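PDB 3MVK: protein FucU from Bifidobacterium longum subsp. infantis, which probably interconverts the anomers of L-fucose as a mutarotase, and perhaps also the pyranose and furanose forms of beta-D-ribose. Local coordinates for residues L14-E19 and N121-I126. Residues are numbered along the deposited sequence; the frame is centred on the assembly and turned at random.
Sequences LKVLCE and NAYCVI
Tyr-123, just ahead of strand 124-128, reaches helix 11-19 through its hydroxyl, which donates a hydrogen bond of 2.7 Å from OH to Glu-19 OE2. Its chi1 of -175° sets CG opposite the backbone N, and the hydroxyl ends at the last turn of the helix. The carboxylate and ring planes stand nearly perpendicular, 85° apart; OE2 lies in the ring plane at its edge, whereas OH meets OE2 from above the carboxylate plane. The other oxygen, Glu-19 OE1, turns its syn lone pair to Lys-15 NZ at 2.8 Å, a salt bridge one helical turn back; two partners, one on each oxygen, should restrict the rotation of the carboxylate. Were an alanine at Glu-19, the Lys-15 ammonium would probably lose this counter-charge and the phenol hydroxyl this acceptor. Nearer the base of the ring, Val-16 CG1 meets the edge at Tyr-123 CD2, 4.0 Å away. The helix here packs against a mixed sheet of the RbsD/FucU fold, in which strand 124-128 runs parallel to strands 25-29 and 43-47 on its two flanks. Glu-36 of a neighbouring subunit packs against both Glu-19 and Tyr-123. At Cys-124 the same Val-16 methyl presses on the strand: CG1 is 3.6 Å from Cys-124 CB and 3.9 Å from Cys-124 SG, a buried apolar contact that Ile-43 and Leu-13 extend.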
loop_
_atom_site.group_PDB
_atom_site.type_symbol
_atom_site.label_atom_id
_atom_site.label_comp_id
_atom_site.label_asym_id
_atom_site.label_seq_id
_atom_site.Cartn_x
_atom_site.Cartn_y
_atom_site.Cartn_z
ATOM N N LEU G 14 0.509 -23.701 -0.759
ATOM C CA LEU G 14 1.719 -24.499 -0.582
ATOM C C LEU G 14 2.699 -23.678 0.249
ATOM O O LEU G 14 3.296 -24.201 1.205
ATOM C CB LEU G 14 2.311 -24.901 -1.935
ATOM C CG LEU G 14 3.588 -25.734 -1.904
ATOM C CD1 LEU G 14 3.416 -27.023 -1.084
ATOM C CD2 LEU G 14 4.007 -26.036 -3.335
ATOM N N LYS G 15 2.814 -22.392 -0.084
ATOM C CA LYS G 15 3.660 -21.470 0.685
ATOM C C LYS G 15 3.245 -21.434 2.162
ATOM O O LYS G 15 4.087 -21.531 3.066
ATOM C CB LYS G 15 3.612 -20.063 0.097
ATOM C CG LYS G 15 4.453 -19.074 0.889
ATOM C CD LYS G 15 4.569 -17.734 0.146
ATOM C CE LYS G 15 5.520 -16.761 0.848
ATOM N NZ LYS G 15 4.957 -16.152 2.090
ATOM N N VAL G 16 1.941 -21.307 2.387
ATOM C CA VAL G 16 1.390 -21.271 3.754
ATOM C C VAL G 16 1.759 -22.550 4.516
ATOM O O VAL G 16 2.237 -22.469 5.642
ATOM C CB VAL G 16 -0.147 -21.071 3.727
ATOM C CG1 VAL G 16 -0.780 -21.462 5.068
ATOM C CG2 VAL G 16 -0.477 -19.629 3.379
ATOM N N LEU G 17 1.537 -23.711 3.900
ATOM C CA LEU G 17 1.779 -24.995 4.567
ATOM C C LEU G 17 3.253 -25.150 4.934
ATOM O O LEU G 17 3.586 -25.669 6.014
ATOM C CB LEU G 17 1.313 -26.166 3.690
ATOM C CG LEU G 17 -0.208 -26.200 3.468
ATOM C CD1 LEU G 17 -0.565 -27.202 2.377
ATOM C CD2 LEU G 17 -0.964 -26.538 4.784
ATOM N N CYS G 18 4.120 -24.654 4.059
ATOM C CA CYS G 18 5.559 -24.744 4.297
ATOM C C CYS G 18 6.025 -23.799 5.395
ATOM O O CYS G 18 6.891 -24.154 6.213
ATOM C CB CYS G 18 6.323 -24.497 3.005
ATOM S SG CYS G 18 6.141 -25.872 1.873
ATOM N N GLU G 19 5.471 -22.601 5.433
ATOM C CA GLU G 19 5.958 -21.659 6.417
ATOM C C GLU G 19 5.319 -21.783 7.801
ATOM O O GLU G 19 5.827 -21.200 8.765
ATOM C CB GLU G 19 5.884 -20.238 5.879
ATOM C CG GLU G 19 4.487 -19.694 5.857
ATOM C CD GLU G 19 4.284 -18.521 4.878
ATOM O OE1 GLU G 19 5.211 -18.020 4.210
ATOM O OE2 GLU G 19 3.141 -18.087 4.780
ATOM N N ASN G 121 -7.623 -17.242 15.736
ATOM C CA ASN G 121 -6.192 -17.316 16.017
ATOM C C ASN G 121 -5.411 -18.125 14.977
ATOM O O ASN G 121 -4.171 -18.263 15.063
ATOM C CB ASN G 121 -5.957 -17.863 17.426
ATOM C CG ASN G 121 -6.437 -16.908 18.517
ATOM O OD1 ASN G 121 -6.465 -15.686 18.337
ATOM N ND2 ASN G 121 -6.803 -17.471 19.666
ATOM N N ALA G 122 -6.114 -18.646 13.977
ATOM C CA ALA G 122 -5.477 -19.500 12.986
ATOM C C ALA G 122 -4.550 -18.694 12.075
ATOM O O ALA G 122 -4.793 -17.515 11.819
ATOM C CB ALA G 122 -6.518 -20.224 12.147
ATOM N N TYR G 123 -3.499 -19.342 11.600
ATOM C CA TYR G 123 -2.586 -18.717 10.636
ATOM C C TYR G 123 -3.266 -18.586 9.269
ATOM O O TYR G 123 -3.051 -17.613 8.550
ATOM C CB TYR G 123 -1.306 -19.538 10.527
ATOM C CG TYR G 123 -0.263 -18.894 9.642
ATOM C CD1 TYR G 123 0.390 -17.727 10.044
ATOM C CD2 TYR G 123 0.047 -19.440 8.398
ATOM C CE1 TYR G 123 1.353 -17.132 9.220
ATOM C CE2 TYR G 123 1.019 -18.859 7.559
ATOM C CZ TYR G 123 1.653 -17.703 7.986
ATOM O OH TYR G 123 2.595 -17.088 7.195
ATOM N N CYS G 124 -4.088 -19.582 8.921
ATOM C CA CYS G 124 -4.719 -19.618 7.624
ATOM C C CYS G 124 -6.115 -20.233 7.758
ATOM O O CYS G 124 -6.294 -21.195 8.492
ATOM C CB CYS G 124 -3.870 -20.478 6.700
ATOM S SG CYS G 124 -4.593 -20.882 5.082
ATOM N N VAL G 125 -7.083 -19.656 7.052
ATOM C CA VAL G 125 -8.447 -20.232 6.957
ATOM C C VAL G 125 -8.648 -20.589 5.489
ATOM O O VAL G 125 -8.470 -19.757 4.598
ATOM C CB VAL G 125 -9.525 -19.212 7.409
ATOM C CG1 VAL G 125 -10.936 -19.797 7.253
ATOM C CG2 VAL G 125 -9.283 -18.783 8.851
ATOM N N ILE G 126 -8.966 -21.849 5.240
ATOM C CA ILE G 126 -9.242 -22.336 3.892
ATOM C C ILE G 126 -10.749 -22.379 3.710
ATOM O O ILE G 126 -11.425 -23.147 4.392
ATOM C CB ILE G 126 -8.678 -23.744 3.720
ATOM C CG1 ILE G 126 -7.158 -23.731 3.897
ATOM C CG2 ILE G 126 -9.062 -24.336 2.348
ATOM C CD1 ILE G 126 -6.583 -25.140 4.094
#